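Local structure of uncharacterized protein PA2218 (Pseudomonas aeruginosa, 2HDW) at residues D154-V159 with D192-A197; A197-T202 with A360-E365; L337-A342 with R353-R358. The protein is of unknown detailed function but has an alpha/beta hydrolase fold and is probably a hydrolase. All blocks are in the same frame, centred on the assembly; numbering follows the deposited sequence.

Contact 1 (D154-V159 with D192-A197)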
loop_
_atom_site.group_PDB
_atom_site.type_symbol
_atom_site.label_atom_id
_atom_site.label_comp_id
_atom_site.label_asym_id
_atom_site.label_seq_id
_atom_site.Cartn_x
_atom_site.Cartn_y
_atom_site.Cartn_z
ATOM N N ASP A 154 4.531 6.326 -7.154
ATOM C CA ASP A 154 3.215 6.776 -6.685
ATOM C C ASP A 154 3.290 7.355 -5.276
ATOM O O ASP A 154 2.655 8.361 -4.966
ATOM C CB ASP A 154 2.203 5.625 -6.674
ATOM C CG ASP A 154 1.765 5.199 -8.064
ATOM O OD1 ASP A 154 1.779 6.033 -8.993
ATOM O OD2 ASP A 154 1.376 4.022 -8.221
ATOM N N PHE A 155 4.067 6.712 -4.415
ATOM C CA PHE A 155 4.209 7.175 -3.043
ATOM C C PHE A 155 4.810 8.577 -2.985
ATOM O O PHE A 155 4.346 9.426 -2.232
ATOM C CB PHE A 155 5.080 6.196 -2.252
ATOM C CG PHE A 155 4.372 5.555 -1.095
ATOM C CD1 PHE A 155 4.484 4.185 -0.870
ATOM C CD2 PHE A 155 3.615 6.325 -0.212
ATOM C CE1 PHE A 155 3.853 3.586 0.221
ATOM C CE2 PHE A 155 2.978 5.738 0.885
ATOM C CZ PHE A 155 3.098 4.362 1.102
ATOM N N SER A 156 5.843 8.821 -3.782
ATOM C CA SER A 156 6.480 10.129 -3.792
ATOM C C SER A 156 5.624 11.165 -4.518
ATOM O O SER A 156 5.754 12.366 -4.279
ATOM C CB SER A 156 7.872 10.031 -4.413
ATOM O OG SER A 156 8.759 9.391 -3.505
ATOM N N ALA A 157 4.748 10.701 -5.404
ATOM C CA ALA A 157 3.852 11.605 -6.113
ATOM C C ALA A 157 2.833 12.101 -5.090
ATOM O O ALA A 157 2.385 13.250 -5.149
ATOM C CB ALA A 157 3.146 10.875 -7.248
ATOM N N ALA A 158 2.479 11.225 -4.150
ATOM C CA ALA A 158 1.527 11.566 -3.099
ATOM C C ALA A 158 2.181 12.553 -2.134
ATOM O O ALA A 158 1.537 13.493 -1.662
ATOM C CB ALA A 158 1.081 10.307 -2.354
ATOM N N VAL A 159 3.465 12.347 -1.849
ATOM C CA VAL A 159 4.189 13.248 -0.963
ATOM C C VAL A 159 4.277 14.615 -1.647
ATOM O O VAL A 159 4.204 15.654 -0.986
ATOM C CB VAL A 159 5.607 12.715 -0.656
ATOM C CG1 VAL A 159 6.412 13.763 0.106
ATOM C CG2 VAL A 159 5.502 11.436 0.173
ATOM N N ASP A 192 13.768 9.080 -1.432
ATOM C CA ASP A 192 13.053 10.345 -1.267
ATOM C C ASP A 192 13.416 10.901 0.115
ATOM O O ASP A 192 12.779 10.571 1.113
ATOM C CB ASP A 192 11.543 10.130 -1.350
ATOM C CG ASP A 192 10.769 11.443 -1.394
ATOM O OD1 ASP A 192 11.351 12.507 -1.078
ATOM O OD2 ASP A 192 9.572 11.409 -1.740
ATOM N N LYS A 193 14.446 11.741 0.159
ATOM C CA LYS A 193 14.932 12.319 1.407
ATOM C C LYS A 193 13.969 13.263 2.129
ATOM O O LYS A 193 14.226 13.663 3.266
ATOM C CB LYS A 193 16.264 13.029 1.155
ATOM C CG LYS A 193 17.303 12.139 0.474
ATOM C CD LYS A 193 17.537 10.846 1.257
ATOM C CE LYS A 193 18.598 9.975 0.575
ATOM N NZ LYS A 193 18.803 8.665 1.261
ATOM N N ARG A 194 12.870 13.622 1.474
ATOM C CA ARG A 194 11.881 14.500 2.093
ATOM C C ARG A 194 11.098 13.765 3.186
ATOM O O ARG A 194 10.678 14.376 4.167
ATOM C CB ARG A 194 10.910 15.027 1.039
ATOM C CG ARG A 194 11.559 15.821 -0.087
ATOM C CD ARG A 194 10.537 16.147 -1.158
ATOM N NE ARG A 194 9.965 14.931 -1.723
ATOM C CZ ARG A 194 8.904 14.897 -2.523
ATOM N NH1 ARG A 194 8.288 16.024 -2.865
ATOM N NH2 ARG A 194 8.440 13.726 -2.960
ATOM N N VAL A 195 10.900 12.456 3.017
ATOM C CA VAL A 195 10.153 11.658 3.990
ATOM C C VAL A 195 11.013 11.444 5.239
ATOM O O VAL A 195 12.084 10.831 5.179
ATOM C CB VAL A 195 9.727 10.299 3.382
ATOM C CG1 VAL A 195 8.809 9.562 4.341
ATOM C CG2 VAL A 195 9.021 10.527 2.046
ATOM N N LYS A 196 10.527 11.957 6.366
ATOM C CA LYS A 196 11.250 11.914 7.637
ATOM C C LYS A 196 11.232 10.626 8.452
ATOM O O LYS A 196 12.157 10.371 9.218
ATOM C CB LYS A 196 10.767 13.061 8.533
ATOM C CG LYS A 196 10.972 14.449 7.945
ATOM C CD LYS A 196 12.430 14.696 7.579
ATOM C CE LYS A 196 12.724 16.188 7.441
ATOM N NZ LYS A 196 11.846 16.840 6.444
ATOM N N ALA A 197 10.180 9.833 8.310
ATOM C CA ALA A 197 10.066 8.588 9.062
ATOM C C ALA A 197 9.114 7.674 8.316
ATOM O O ALA A 197 8.308 8.143 7.514
ATOM C CB ALA A 197 9.539 8.869 10.470
#
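S156 and D192 mark the nearest approach of the two backbones, with their CA atoms 7.0 Å apart. V159 and V195 form a second near pair. Segment 154-159 is helical. Segment 192-197 follows helix 180-191 and makes a type I beta turn from D192 to V195. S156 and V159 lie one helical turn apart and both point at this turn. The D192 carboxylate is gripped from two segments. S156 OG donates to D192 OD2 at 2.8 Å, on its anti side, tilted 25° out of the carboxylate plane. R194 holds the same carboxylate side-on in a salt bridge. Its NE bonds D192 OD1 almost straight, at 2.9 Å. Its NH2 bonds D192 OD2, also at 2.9 Å. S156 OG and R194 NH2 reach D192 OD2 from the same face of the carboxylate. R194 NH2 also bonds the backbone S156 O at 3.3 Å, in the guanidinium plane. A bend at chi3 (-60°) folds the R194 chain back so that it can hold D192. V159 CG1 lies over one guanidinium face, toward its rim, 3.7 Å from R194 NH2. Beyond the segments, R194 NH1 makes a salt bridge with D160. Away from the charges, V159 CG2 meets V195 CG2 at 4.1 Å. R194 N donates to D192 OD1 as well, which makes an Asx turn within the helix-to-strand connection of this alpha/beta hydrolase fold.

Contact 2 (A197-T202 with A360-E365)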
loop_
_atom_site.group_PDB
_atom_site.type_symbol
_atom_site.label_atom_id
_atom_site.label_comp_id
_atom_site.label_asym_id
_atom_site.label_seq_id
_atom_site.Cartn_x
_atom_site.Cartn_y
_atom_site.Cartn_z
ATOM N N ALA A 197 10.180 9.833 8.310
ATOM C CA ALA A 197 10.066 8.588 9.062
ATOM C C ALA A 197 9.114 7.674 8.316
ATOM O O ALA A 197 8.308 8.143 7.514
ATOM C CB ALA A 197 9.539 8.869 10.470
ATOM N N VAL A 198 9.202 6.373 8.587
ATOM C CA VAL A 198 8.365 5.399 7.906
ATOM C C VAL A 198 7.950 4.233 8.798
ATOM O O VAL A 198 8.755 3.695 9.562
ATOM C CB VAL A 198 9.096 4.817 6.657
ATOM C CG1 VAL A 198 10.396 4.129 7.083
ATOM C CG2 VAL A 198 8.190 3.831 5.927
ATOM N N VAL A 199 6.679 3.861 8.680
ATOM C CA VAL A 199 6.091 2.743 9.412
ATOM C C VAL A 199 5.527 1.781 8.378
ATOM O O VAL A 199 4.977 2.217 7.374
ATOM C CB VAL A 199 4.898 3.192 10.294
ATOM C CG1 VAL A 199 4.064 1.972 10.707
ATOM C CG2 VAL A 199 5.398 3.919 11.519
ATOM N N THR A 200 5.682 0.479 8.605
ATOM C CA THR A 200 5.111 -0.510 7.698
ATOM C C THR A 200 4.187 -1.363 8.557
ATOM O O THR A 200 4.474 -1.601 9.732
ATOM C CB THR A 200 6.177 -1.429 7.050
ATOM O OG1 THR A 200 6.918 -2.114 8.069
ATOM C CG2 THR A 200 7.123 -0.621 6.174
ATOM N N SER A 201 3.072 -1.799 7.987
ATOM C CA SER A 201 2.134 -2.626 8.735
ATOM C C SER A 201 1.885 -3.941 7.999
ATOM O O SER A 201 1.482 -3.937 6.835
ATOM C CB SER A 201 0.812 -1.877 8.937
ATOM O OG SER A 201 -0.033 -2.568 9.842
ATOM N N THR A 202 2.144 -5.057 8.681
ATOM C CA THR A 202 1.946 -6.396 8.115
ATOM C C THR A 202 2.361 -6.423 6.632
ATOM O O THR A 202 1.615 -6.863 5.750
ATOM C CB THR A 202 0.454 -6.849 8.314
ATOM O OG1 THR A 202 0.338 -8.249 8.041
ATOM C CG2 THR A 202 -0.499 -6.066 7.398
ATOM N N ALA A 360 0.924 6.836 16.129
ATOM C CA ALA A 360 0.801 8.278 16.320
ATOM C C ALA A 360 1.984 8.790 17.150
ATOM O O ALA A 360 2.578 9.828 16.838
ATOM C CB ALA A 360 -0.518 8.604 17.029
ATOM N N GLY A 361 2.313 8.058 18.213
ATOM C CA GLY A 361 3.422 8.448 19.067
ATOM C C GLY A 361 4.721 8.472 18.282
ATOM O O GLY A 361 5.565 9.347 18.475
ATOM N N PHE A 362 4.879 7.501 17.390
ATOM C CA PHE A 362 6.068 7.399 16.552
ATOM C C PHE A 362 6.218 8.651 15.687
ATOM O O PHE A 362 7.266 9.303 15.692
ATOM C CB PHE A 362 5.951 6.165 15.653
ATOM C CG PHE A 362 7.078 6.007 14.670
ATOM C CD1 PHE A 362 8.309 5.505 15.076
ATOM C CD2 PHE A 362 6.889 6.312 13.326
ATOM C CE1 PHE A 362 9.338 5.303 14.152
ATOM C CE2 PHE A 362 7.912 6.115 12.390
ATOM C CZ PHE A 362 9.137 5.608 12.806
ATOM N N PHE A 363 5.171 8.989 14.941
ATOM C CA PHE A 363 5.239 10.160 14.080
ATOM C C PHE A 363 5.247 11.467 14.863
ATOM O O PHE A 363 5.834 12.443 14.411
ATOM C CB PHE A 363 4.097 10.150 13.058
ATOM C CG PHE A 363 4.270 9.117 11.973
ATOM C CD1 PHE A 363 5.384 9.148 11.140
ATOM C CD2 PHE A 363 3.318 8.118 11.783
ATOM C CE1 PHE A 363 5.553 8.197 10.127
ATOM C CE2 PHE A 363 3.472 7.160 10.775
ATOM C CZ PHE A 363 4.591 7.202 9.947
ATOM N N ASP A 364 4.609 11.497 16.031
ATOM C CA ASP A 364 4.617 12.726 16.829
ATOM C C ASP A 364 6.062 13.100 17.147
ATOM O O ASP A 364 6.444 14.266 17.080
ATOM C CB ASP A 364 3.851 12.557 18.149
ATOM C CG ASP A 364 2.343 12.684 17.978
ATOM O OD1 ASP A 364 1.903 13.528 17.167
ATOM O OD2 ASP A 364 1.596 11.949 18.663
ATOM N N GLU A 365 6.868 12.104 17.488
ATOM C CA GLU A 365 8.258 12.364 17.816
ATOM C C GLU A 365 9.118 12.669 16.604
ATOM O O GLU A 365 9.878 13.636 16.600
ATOM C CB GLU A 365 8.887 11.178 18.540
ATOM C CG GLU A 365 10.294 11.502 19.012
ATOM C CD GLU A 365 11.085 10.290 19.413
ATOM O OE1 GLU A 365 10.538 9.433 20.140
ATOM O OE2 GLU A 365 12.264 10.202 19.011
#
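F362 and F363 of the C-terminal helix pack on A197 and V199 of an inner strand of the alpha/beta hydrolase sheet. The strand segment 197-201 and the helix segment 360-365 run almost antiparallel, at 168°. Their axes come within 9.2 Å. No hydrogen bond crosses, and the contact is apolar. It is tightest at V199. Its CG2 methyl lies 3.3 Å from F362 CD2 and 3.7 Å from F363 CZ, so one methyl fits against both rings. V199 CG1 is anti to the backbone N (chi1 163°), which leaves CG2 for the rings. A197 CB touches the same pair, at 3.7 Å from F362 CE2 and 4.1 Å from F363 CE1. The two phenylalanines also pack on each other: F362 CD2 sits over the centre of one face of the F363 ring. With chi1 at 176°, the F362 ring leaves the helix pointing at the strand. V198 points away from the helix, to A185, L186 and V189 of helix 180-191 on the other side of the sheet. The solvent side is looser: D364 and E365 are exposed, and neither touches the strand segment. F363 also packs on I176 of the neighbouring strand and on F125. Toward the strand backbone, A197 O lies in the plane of the F363 ring, at its edge, 3.8 Å from CE1.

Contact 3 (L337-A342 with R353-R358)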
loop_
_atom_site.group_PDB
_atom_site.type_symbol
_atom_site.label_atom_id
_atom_site.label_comp_id
_atom_site.label_asym_id
_atom_site.label_seq_id
_atom_site.Cartn_x
_atom_site.Cartn_y
_atom_site.Cartn_z
ATOM N N LEU A 337 8.147 -4.347 15.706
ATOM C CA LEU A 337 7.129 -4.462 16.740
ATOM C C LEU A 337 6.159 -5.586 16.400
ATOM O O LEU A 337 5.433 -5.511 15.412
ATOM C CB LEU A 337 6.371 -3.137 16.855
ATOM C CG LEU A 337 5.256 -2.999 17.890
ATOM C CD1 LEU A 337 5.795 -3.250 19.299
ATOM C CD2 LEU A 337 4.671 -1.590 17.784
ATOM N N ILE A 338 6.146 -6.623 17.233
ATOM C CA ILE A 338 5.268 -7.767 17.021
ATOM C C ILE A 338 3.999 -7.641 17.865
ATOM O O ILE A 338 4.070 -7.412 19.071
ATOM C CB ILE A 338 5.995 -9.086 17.394
ATOM C CG1 ILE A 338 7.240 -9.264 16.513
ATOM C CG2 ILE A 338 5.057 -10.272 17.238
ATOM C CD1 ILE A 338 6.962 -9.251 15.013
ATOM N N VAL A 339 2.840 -7.772 17.224
ATOM C CA VAL A 339 1.566 -7.692 17.927
ATOM C C VAL A 339 1.174 -9.106 18.332
ATOM O O VAL A 339 0.854 -9.941 17.479
ATOM C CB VAL A 339 0.467 -7.097 17.028
ATOM C CG1 VAL A 339 -0.873 -7.118 17.759
ATOM C CG2 VAL A 339 0.842 -5.670 16.633
ATOM N N PRO A 340 1.181 -9.396 19.640
ATOM C CA PRO A 340 0.823 -10.744 20.094
ATOM C C PRO A 340 -0.504 -11.287 19.574
ATOM O O PRO A 340 -1.525 -10.605 19.605
ATOM C CB PRO A 340 0.843 -10.616 21.619
ATOM C CG PRO A 340 0.513 -9.160 21.853
ATOM C CD PRO A 340 1.322 -8.471 20.781
ATOM N N GLY A 341 -0.458 -12.522 19.080
ATOM C CA GLY A 341 -1.640 -13.205 18.583
ATOM C C GLY A 341 -2.378 -12.644 17.384
ATOM O O GLY A 341 -3.473 -13.114 17.072
ATOM N N ALA A 342 -1.801 -11.664 16.696
ATOM C CA ALA A 342 -2.469 -11.069 15.548
ATOM C C ALA A 342 -2.153 -11.767 14.224
ATOM O O ALA A 342 -1.028 -12.224 13.989
ATOM C CB ALA A 342 -2.116 -9.588 15.455
ATOM N N ARG A 353 -6.171 -4.364 17.407
ATOM C CA ARG A 353 -4.973 -5.079 16.974
ATOM C C ARG A 353 -3.976 -4.112 16.330
ATOM O O ARG A 353 -2.760 -4.312 16.411
ATOM C CB ARG A 353 -5.346 -6.191 15.983
ATOM C CG ARG A 353 -6.320 -7.231 16.542
ATOM C CD ARG A 353 -5.731 -7.943 17.749
ATOM N NE ARG A 353 -6.692 -8.821 18.416
ATOM C CZ ARG A 353 -7.130 -9.978 17.928
ATOM N NH1 ARG A 353 -6.697 -10.418 16.756
ATOM N NH2 ARG A 353 -7.999 -10.701 18.623
ATOM N N ILE A 354 -4.494 -3.071 15.686
ATOM C CA ILE A 354 -3.632 -2.065 15.056
ATOM C C ILE A 354 -3.173 -1.094 16.142
ATOM O O ILE A 354 -3.997 -0.435 16.777
ATOM C CB ILE A 354 -4.386 -1.265 13.968
ATOM C CG1 ILE A 354 -4.943 -2.220 12.904
ATOM C CG2 ILE A 354 -3.441 -0.260 13.322
ATOM C CD1 ILE A 354 -5.819 -1.532 11.855
ATOM N N PRO A 355 -1.850 -0.990 16.370
ATOM C CA PRO A 355 -1.317 -0.085 17.398
ATOM C C PRO A 355 -1.267 1.387 16.984
ATOM O O PRO A 355 -0.191 1.947 16.781
ATOM C CB PRO A 355 0.073 -0.661 17.670
ATOM C CG PRO A 355 0.491 -1.144 16.322
ATOM C CD PRO A 355 -0.772 -1.805 15.775
ATOM N N PHE A 356 -2.435 2.017 16.873
ATOM C CA PHE A 356 -2.489 3.415 16.469
ATOM C C PHE A 356 -1.826 4.353 17.471
ATOM O O PHE A 356 -1.232 5.351 17.071
ATOM C CB PHE A 356 -3.936 3.847 16.215
ATOM C CG PHE A 356 -4.483 3.383 14.892
ATOM C CD1 PHE A 356 -3.900 3.804 13.700
ATOM C CD2 PHE A 356 -5.590 2.544 14.838
ATOM C CE1 PHE A 356 -4.411 3.398 12.472
ATOM C CE2 PHE A 356 -6.116 2.129 13.615
ATOM C CZ PHE A 356 -5.529 2.554 12.431
ATOM N N ASP A 357 -1.928 4.050 18.765
ATOM C CA ASP A 357 -1.288 4.903 19.770
ATOM C C ASP A 357 0.203 4.975 19.438
ATOM O O ASP A 357 0.781 6.060 19.353
ATOM C CB ASP A 357 -1.450 4.322 21.182
ATOM C CG ASP A 357 -2.856 4.502 21.749
ATOM O OD1 ASP A 357 -3.770 4.912 21.008
ATOM O OD2 ASP A 357 -3.041 4.216 22.955
ATOM N N ARG A 358 0.814 3.806 19.254
ATOM C CA ARG A 358 2.235 3.700 18.934
ATOM C C ARG A 358 2.592 4.339 17.606
ATOM O O ARG A 358 3.657 4.928 17.467
ATOM C CB ARG A 358 2.663 2.235 18.901
ATOM C CG ARG A 358 3.544 1.809 20.061
ATOM C CD ARG A 358 5.026 1.828 19.702
ATOM N NE ARG A 358 5.547 3.164 19.443
ATOM C CZ ARG A 358 6.816 3.425 19.132
ATOM N NH1 ARG A 358 7.694 2.434 19.045
ATOM N NH2 ARG A 358 7.209 4.676 18.904
#
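P355 faces V339 and L337 from the centre of an inverse gamma turn, closed by F356 N donating to I354 O at 2.9 Å. A second backbone bond, A342 N to V339 O at 3.3 Å, belongs to the type II beta turn from V339 to A342. G341 takes the positive phi of that turn. Across the contact there are no hydrogen bonds. V339 sets both methyls near one carbonyl: CG1 is 3.6 Å from R353 O, and CG2 is 3.9 Å from the same oxygen. V339 CG2 also meets the proline ring, 4.3 Å from P355 CD. Two residues earlier on the strand, L337 CD2 lies 3.9 Å from R358 CD. The two side chains cross at a slant and touch through carbon only. A chi1 of -179° extends the L337 branch toward the helix. R358 bends at chi2 and chi3, and its NH1 forms a salt bridge with E335. The R353 guanidinium passes G341 O and A342 CA loosely, with NH1 4.2 Å from G341 O; its salt bridge is with D346. P355 and V339 both rest on I312 of the adjacent strand. P355 is the N-cap residue of helix 356-366. Here the start of the C-terminal helix lies beside the edge strand 334-339 of the alpha/beta hydrolase sheet.

Contacts 1 and 2 are buried, while contact 3 lies at the surface. Contacts 1 and 2 share A197 in sequence, but of the two it packs only in contact 2. Contacts 2 and 3 both use helix 356-366 and the same sheet, with centres about 12 Å apart. In contact 3 the start of that helix lies beside the edge strand 334-339; contact 2 packs its later part against inner strand 197-201. Their chemistry follows their place. Contact 1 joins a charged and hydroxyl network to a small valine contact. Contact 2 is aromatic and aliphatic. Contact 3 is looser, mostly carbon against carbon and carbonyl, with no hydrogen bond across it and with arginines whose charged ends pair elsewhere.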